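Local coordinates for protein THB11 (Chlamydomonas reinhardtii, PDB 6TD7) that binds heme b in a truncated-hemoglobin (globin) domain of a longer algal protein and probably binds oxygen, at residues Val77-Ser91 and Pro125-Asp137. Numbering follows the deposited sequence.
With HEM (protoporphyrin IX containing Fe), chain B.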
loop_
_atom_site.group_PDB
_atom_site.type_symbol
_atom_site.label_atom_id
_atom_site.label_comp_id
_atom_site.label_asym_id
_atom_site.label_seq_id
_atom_site.Cartn_x
_atom_site.Cartn_y
_atom_site.Cartn_z
ATOM N N VAL A 77 -0.072 -6.824 8.988
ATOM C CA VAL A 77 0.641 -5.629 8.551
ATOM C C VAL A 77 1.233 -4.863 9.731
ATOM O O VAL A 77 2.230 -4.152 9.569
ATOM C CB VAL A 77 -0.260 -4.698 7.714
ATOM C CG1 VAL A 77 -0.431 -5.252 6.313
ATOM C CG2 VAL A 77 -1.604 -4.477 8.405
ATOM N N ARG A 78 0.629 -4.953 10.920
ATOM C CA ARG A 78 1.256 -4.330 12.081
ATOM C C ARG A 78 2.618 -4.961 12.351
ATOM O O ARG A 78 3.611 -4.262 12.575
ATOM C CB ARG A 78 0.375 -4.446 13.324
ATOM C CG ARG A 78 1.061 -3.907 14.580
ATOM C CD ARG A 78 0.076 -3.411 15.629
ATOM N NE ARG A 78 0.745 -2.985 16.859
ATOM C CZ ARG A 78 1.178 -1.749 17.104
ATOM N NH1 ARG A 78 1.026 -0.790 16.203
ATOM N NH2 ARG A 78 1.769 -1.470 18.257
ATOM N N ILE A 79 2.672 -6.293 12.346
ATOM C CA ILE A 79 3.938 -6.980 12.568
ATOM C C ILE A 79 4.963 -6.536 11.534
ATOM O O ILE A 79 6.121 -6.252 11.862
ATOM C CB ILE A 79 3.726 -8.505 12.542
ATOM C CG1 ILE A 79 2.913 -8.945 13.762
ATOM C CG2 ILE A 79 5.065 -9.221 12.463
ATOM C CD1 ILE A 79 3.551 -8.610 15.096
ATOM N N ALA A 80 4.543 -6.441 10.270
ATOM C CA ALA A 80 5.476 -6.085 9.209
ATOM C C ALA A 80 6.075 -4.701 9.427
ATOM O O ALA A 80 7.252 -4.475 9.125
ATOM C CB ALA A 80 4.772 -6.152 7.854
ATOM N N HIS A 81 5.288 -3.761 9.944
ATOM C CA HIS A 81 5.752 -2.393 10.126
ATOM C C HIS A 81 6.221 -2.090 11.542
ATOM O O HIS A 81 6.561 -0.938 11.827
ATOM C CB HIS A 81 4.647 -1.397 9.752
ATOM C CG HIS A 81 4.195 -1.502 8.332
ATOM N ND1 HIS A 81 3.233 -2.400 7.923
ATOM C CD2 HIS A 81 4.578 -0.828 7.221
ATOM C CE1 HIS A 81 3.040 -2.274 6.623
ATOM N NE2 HIS A 81 3.843 -1.325 6.173
ATOM N N LEU A 82 6.262 -3.085 12.433
ATOM C CA LEU A 82 6.441 -2.778 13.851
ATOM C C LEU A 82 7.869 -2.343 14.159
ATOM O O LEU A 82 8.091 -1.592 15.116
ATOM C CB LEU A 82 6.041 -3.979 14.713
ATOM C CG LEU A 82 5.970 -3.710 16.221
ATOM C CD1 LEU A 82 5.026 -2.552 16.533
ATOM C CD2 LEU A 82 5.547 -4.952 17.009
ATOM N N ARG A 83 8.844 -2.786 13.361
ATOM C CA ARG A 83 10.213 -2.318 13.544
ATOM C C ARG A 83 10.320 -0.816 13.288
ATOM O O ARG A 83 10.884 -0.077 14.102
ATOM C CB ARG A 83 11.165 -3.077 12.620
ATOM C CG ARG A 83 11.350 -4.548 12.951
ATOM C CD ARG A 83 11.967 -5.290 11.767
ATOM N NE ARG A 83 11.031 -5.386 10.649
ATOM C CZ ARG A 83 10.281 -6.453 10.373
ATOM N NH1 ARG A 83 10.355 -7.545 11.124
ATOM N NH2 ARG A 83 9.455 -6.428 9.336
ATOM N N ILE A 84 9.800 -0.343 12.152
ATOM C CA ILE A 84 9.954 1.080 11.869
ATOM C C ILE A 84 9.063 1.907 12.793
ATOM O O ILE A 84 9.379 3.064 13.094
ATOM C CB ILE A 84 9.692 1.406 10.387
ATOM C CG1 ILE A 84 8.353 0.863 9.887
ATOM C CG2 ILE A 84 10.823 0.851 9.529
ATOM C CD1 ILE A 84 7.943 1.458 8.550
ATOM N N ILE A 85 7.952 1.333 13.268
ATOM C CA ILE A 85 7.135 2.013 14.272
ATOM C C ILE A 85 7.948 2.244 15.541
ATOM O O ILE A 85 8.143 3.383 15.981
ATOM C CB ILE A 85 5.856 1.207 14.573
ATOM C CG1 ILE A 85 4.904 1.256 13.375
ATOM C CG2 ILE A 85 5.164 1.741 15.839
ATOM C CD1 ILE A 85 3.675 0.384 13.524
ATOM N N LYS A 86 8.449 1.158 16.141
ATOM C CA LYS A 86 9.100 1.256 17.443
ATOM C C LYS A 86 10.480 1.899 17.342
ATOM O O LYS A 86 10.898 2.627 18.248
ATOM C CB LYS A 86 9.212 -0.133 18.075
ATOM C CG LYS A 86 7.876 -0.764 18.437
ATOM C CD LYS A 86 7.278 -0.092 19.670
ATOM C CE LYS A 86 5.758 -0.013 19.615
ATOM N NZ LYS A 86 5.287 1.366 19.942
ATOM N N GLN A 87 11.203 1.637 16.260
ATOM C CA GLN A 87 12.571 2.133 16.168
ATOM C C GLN A 87 12.658 3.518 15.544
ATOM O O GLN A 87 13.528 4.304 15.938
ATOM C CB GLN A 87 13.428 1.139 15.381
ATOM C CG GLN A 87 13.541 -0.212 16.069
ATOM C CD GLN A 87 14.309 -1.233 15.254
ATOM O OE1 GLN A 87 15.005 -0.888 14.299
ATOM N NE2 GLN A 87 14.181 -2.503 15.627
ATOM N N ARG A 88 11.764 3.855 14.611
ATOM C CA ARG A 88 11.870 5.097 13.857
ATOM C C ARG A 88 10.629 5.978 13.926
ATOM O O ARG A 88 10.611 7.046 13.300
ATOM C CB ARG A 88 12.188 4.782 12.388
ATOM C CG ARG A 88 13.222 3.683 12.234
ATOM C CD ARG A 88 13.842 3.673 10.858
ATOM N NE ARG A 88 14.813 2.591 10.725
ATOM C CZ ARG A 88 15.489 2.323 9.613
ATOM N NH1 ARG A 88 15.305 3.061 8.526
ATOM N NH2 ARG A 88 16.348 1.314 9.589
ATOM N N GLY A 89 9.597 5.572 14.659
ATOM C CA GLY A 89 8.442 6.425 14.847
ATOM C C GLY A 89 7.474 6.495 13.689
ATOM O O GLY A 89 6.692 7.449 13.617
ATOM N N PHE A 90 7.509 5.530 12.771
ATOM C CA PHE A 90 6.489 5.408 11.732
ATOM C C PHE A 90 5.105 5.622 12.332
ATOM O O PHE A 90 4.718 4.940 13.284
ATOM C CB PHE A 90 6.587 4.026 11.084
ATOM C CG PHE A 90 5.757 3.856 9.839
ATOM C CD1 PHE A 90 5.953 4.674 8.738
ATOM C CD2 PHE A 90 4.813 2.841 9.754
ATOM C CE1 PHE A 90 5.205 4.505 7.593
ATOM C CE2 PHE A 90 4.065 2.662 8.605
ATOM C CZ PHE A 90 4.263 3.495 7.523
ATOM N N SER A 91 4.365 6.566 11.766
ATOM C CA SER A 91 3.167 7.117 12.378
ATOM C C SER A 91 1.978 7.044 11.441
ATOM O O SER A 91 2.135 6.880 10.227
ATOM C CB SER A 91 3.402 8.583 12.780
ATOM O OG SER A 91 3.568 9.390 11.626
ATOM N N PRO A 125 -8.926 0.137 5.976
ATOM C CA PRO A 125 -8.867 -0.595 7.249
ATOM C C PRO A 125 -7.446 -0.923 7.699
ATOM O O PRO A 125 -7.209 -1.118 8.896
ATOM C CB PRO A 125 -9.676 -1.868 6.956
ATOM C CG PRO A 125 -10.595 -1.483 5.829
ATOM C CD PRO A 125 -9.804 -0.523 4.990
ATOM N N TYR A 126 -6.490 -0.977 6.776
ATOM C CA TYR A 126 -5.146 -1.410 7.150
ATOM C C TYR A 126 -4.343 -0.309 7.808
ATOM O O TYR A 126 -3.287 -0.601 8.380
ATOM C CB TYR A 126 -4.453 -2.005 5.926
ATOM C CG TYR A 126 -5.099 -3.335 5.699
ATOM C CD1 TYR A 126 -4.688 -4.443 6.417
ATOM C CD2 TYR A 126 -6.205 -3.456 4.873
ATOM C CE1 TYR A 126 -5.318 -5.650 6.272
ATOM C CE2 TYR A 126 -6.844 -4.663 4.721
ATOM C CZ TYR A 126 -6.395 -5.755 5.425
ATOM O OH TYR A 126 -7.018 -6.968 5.292
ATOM N N LYS A 127 -4.845 0.924 7.811
ATOM C CA LYS A 127 -4.261 1.938 8.678
ATOM C C LYS A 127 -4.482 1.579 10.143
ATOM O O LYS A 127 -3.528 1.511 10.925
ATOM C CB LYS A 127 -4.849 3.309 8.363
ATOM C CG LYS A 127 -4.274 4.406 9.223
ATOM C CD LYS A 127 -4.926 5.738 8.913
ATOM C CE LYS A 127 -4.397 6.820 9.828
ATOM N NZ LYS A 127 -4.967 8.147 9.471
ATOM N N ASP A 128 -5.737 1.329 10.532
ATOM C CA ASP A 128 -6.020 0.891 11.896
ATOM C C ASP A 128 -5.304 -0.417 12.228
ATOM O O ASP A 128 -4.866 -0.622 13.365
ATOM C CB ASP A 128 -7.531 0.733 12.086
ATOM C CG ASP A 128 -8.241 2.059 12.304
ATOM O OD1 ASP A 128 -7.562 3.093 12.476
ATOM O OD2 ASP A 128 -9.488 2.056 12.316
ATOM N N ALA A 129 -5.183 -1.319 11.251
ATOM C CA ALA A 129 -4.498 -2.580 11.508
ATOM C C ALA A 129 -3.043 -2.346 11.892
ATOM O O ALA A 129 -2.531 -2.970 12.829
ATOM C CB ALA A 129 -4.579 -3.491 10.283
ATOM N N ILE A 130 -2.362 -1.446 11.183
ATOM C CA ILE A 130 -0.937 -1.235 11.419
ATOM C C ILE A 130 -0.694 -0.605 12.788
ATOM O O ILE A 130 0.261 -0.967 13.485
ATOM C CB ILE A 130 -0.336 -0.381 10.287
ATOM C CG1 ILE A 130 -0.166 -1.232 9.026
ATOM C CG2 ILE A 130 0.993 0.212 10.723
ATOM C CD1 ILE A 130 0.145 -0.440 7.784
ATOM N N PHE A 131 -1.540 0.340 13.199
ATOM C CA PHE A 131 -1.219 1.210 14.324
ATOM C C PHE A 131 -2.010 0.926 15.592
ATOM O O PHE A 131 -1.781 1.597 16.605
ATOM C CB PHE A 131 -1.411 2.677 13.909
ATOM C CG PHE A 131 -0.481 3.102 12.816
ATOM C CD1 PHE A 131 0.858 3.334 13.087
ATOM C CD2 PHE A 131 -0.929 3.234 11.513
ATOM C CE1 PHE A 131 1.729 3.704 12.079
ATOM C CE2 PHE A 131 -0.062 3.604 10.504
ATOM C CZ PHE A 131 1.268 3.839 10.788
ATOM N N THR A 132 -2.907 -0.050 15.590
ATOM C CA THR A 132 -3.640 -0.378 16.806
ATOM C C THR A 132 -2.854 -1.397 17.618
ATOM O O THR A 132 -2.597 -2.501 17.120
ATOM C CB THR A 132 -5.018 -0.926 16.480
ATOM O OG1 THR A 132 -5.783 0.069 15.789
ATOM C CG2 THR A 132 -5.742 -1.309 17.766
ATOM N N PRO A 133 -2.438 -1.079 18.847
ATOM C CA PRO A 133 -1.739 -2.081 19.660
ATOM C C PRO A 133 -2.561 -3.349 19.827
ATOM O O PRO A 133 -3.784 -3.313 19.975
ATOM C CB PRO A 133 -1.533 -1.368 21.004
ATOM C CG PRO A 133 -1.509 0.072 20.663
ATOM C CD PRO A 133 -2.460 0.242 19.504
ATOM N N ALA A 134 -1.865 -4.480 19.823
ATOM C CA ALA A 134 -2.493 -5.780 19.991
ATOM C C ALA A 134 -1.632 -6.610 20.926
ATOM O O ALA A 134 -0.405 -6.482 20.944
ATOM C CB ALA A 134 -2.672 -6.497 18.647
ATOM N N ALA A 135 -2.288 -7.446 21.726
ATOM C CA ALA A 135 -1.563 -8.392 22.561
ATOM C C ALA A 135 -0.737 -9.315 21.674
ATOM O O ALA A 135 -1.265 -9.948 20.754
ATOM C CB ALA A 135 -2.533 -9.195 23.424
ATOM N N GLY A 136 0.563 -9.374 21.942
ATOM C CA GLY A 136 1.502 -10.101 21.110
ATOM C C GLY A 136 2.552 -9.233 20.450
ATOM O O GLY A 136 3.495 -9.773 19.852
ATOM N N ASP A 137 2.432 -7.913 20.525
ATOM C CA ASP A 137 3.425 -7.019 19.945
ATOM C C ASP A 137 4.800 -7.265 20.565
ATOM O O ASP A 137 5.014 -7.014 21.752
ATOM C CB ASP A 137 3.010 -5.558 20.141
ATOM C CG ASP A 137 1.811 -5.170 19.288
ATOM O OD1 ASP A 137 1.601 -5.792 18.223
ATOM O OD2 ASP A 137 1.083 -4.235 19.682
HETATM C CHA HEM B . 5.815 -4.240 4.479
HETATM C CHB HEM B . 7.280 0.365 5.152
HETATM C CHC HEM B . 3.070 2.107 3.465
HETATM C CHD HEM B . 1.407 -2.503 3.218
HETATM C C1A HEM B . 6.612 -3.150 4.782
HETATM C C2A HEM B . 8.004 -3.144 5.207
HETATM C C3A HEM B . 8.375 -1.871 5.381
HETATM C C4A HEM B . 7.254 -1.015 5.079
HETATM C CMA HEM B . 9.766 -1.368 5.820
HETATM C CAA HEM B . 8.940 -4.359 5.409
HETATM C CBA HEM B . 8.370 -5.374 6.386
HETATM C CGA HEM B . 9.202 -6.633 6.330
HETATM O O1A HEM B . 9.090 -7.449 7.281
HETATM O O2A HEM B . 9.968 -6.828 5.349
HETATM C C1B HEM B . 6.301 1.228 4.703
HETATM C C2B HEM B . 6.422 2.668 4.605
HETATM C C3B HEM B . 5.266 3.161 4.151
HETATM C C4B HEM B . 4.362 2.050 3.934
HETATM C CMB HEM B . 7.674 3.490 4.978
HETATM C CAB HEM B . 4.981 4.659 3.900
HETATM C CBB HEM B . 3.742 5.126 3.736
HETATM C C1C HEM B . 2.290 0.992 3.242
HETATM C C2C HEM B . 0.969 1.041 2.680
HETATM C C3C HEM B . 0.493 -0.201 2.621
HETATM C C4C HEM B . 1.506 -1.122 3.115
HETATM C CMC HEM B . 0.225 2.328 2.261
HETATM C CAC HEM B . -0.904 -0.545 2.076
HETATM C CBC HEM B . -1.602 -1.533 2.635
HETATM C C1D HEM B . 2.472 -3.362 3.444
HETATM C C2D HEM B . 2.487 -4.789 3.202
HETATM C C3D HEM B . 3.690 -5.261 3.555
HETATM C C4D HEM B . 4.505 -4.159 4.020
HETATM C CMD HEM B . 1.298 -5.599 2.641
HETATM C CAD HEM B . 4.183 -6.714 3.442
HETATM C CBD HEM B . 3.798 -7.587 4.619
HETATM C CGD HEM B . 4.249 -8.958 4.195
HETATM O O1D HEM B . 3.399 -9.747 3.705
HETATM O O2D HEM B . 5.470 -9.242 4.313
HETATM N NA HEM B . 6.194 -1.829 4.720
HETATM N NB HEM B . 5.029 0.884 4.280
HETATM N NC HEM B . 2.597 -0.346 3.488
HETATM N ND HEM B . 3.720 -3.019 3.941
HETATM FE FE HEM B . 4.370 -1.120 4.080
#
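The proximal heme-binding helix of the globin fold, 77-88, meets the C-terminal helix 125-131 here, with the I130 side chain set among V77, R78, H81 and I85. H81 ligates the heme iron through NE2 at 2.2 Å. I130 CD1 lies over one face of the H81 imidazole, a CH-pi contact 3.9 Å from the ring centroid. The ring's rotation is further fixed by H81 ND1, which donates an almost straight hydrogen bond (170°) to V77 O at 2.6 Å. V77 CG2 packs on I130 CG1 at 3.6 Å and meets the edge of the Y126 ring. The axes of helices 77-88 and 125-131 cross at -57°. In this truncated globin fold the last helix, 125-131, packs behind the proximal helix. Past its end the tail folds back, with P133 CA over one face of the R78 guanidinium. R78 CG is anti to the backbone N (chi1 175°), and the extended chain carries the guanidinium across the end of helix 125-131. R78 NH1 donates a hydrogen bond to I130 O at 2.8 Å, on a lone pair. R78 NE and NH2 both grip D137 OD2 side-on in a salt bridge, with NE 3.1 Å from OD2. A134 N also donates to D137 OD2, across a type II turn (134-137) that D137 N closes on A134 O. A leucine replacing R78 would probably leave D137 without its counter-charge and I130 O without this donor, and hold the tail less firmly. I85 CD1 touches I130 CG2 and F131 CD1. The F131 ring lies obliquely against F90, with F90 CE2 3.7 Å from F131 CZ.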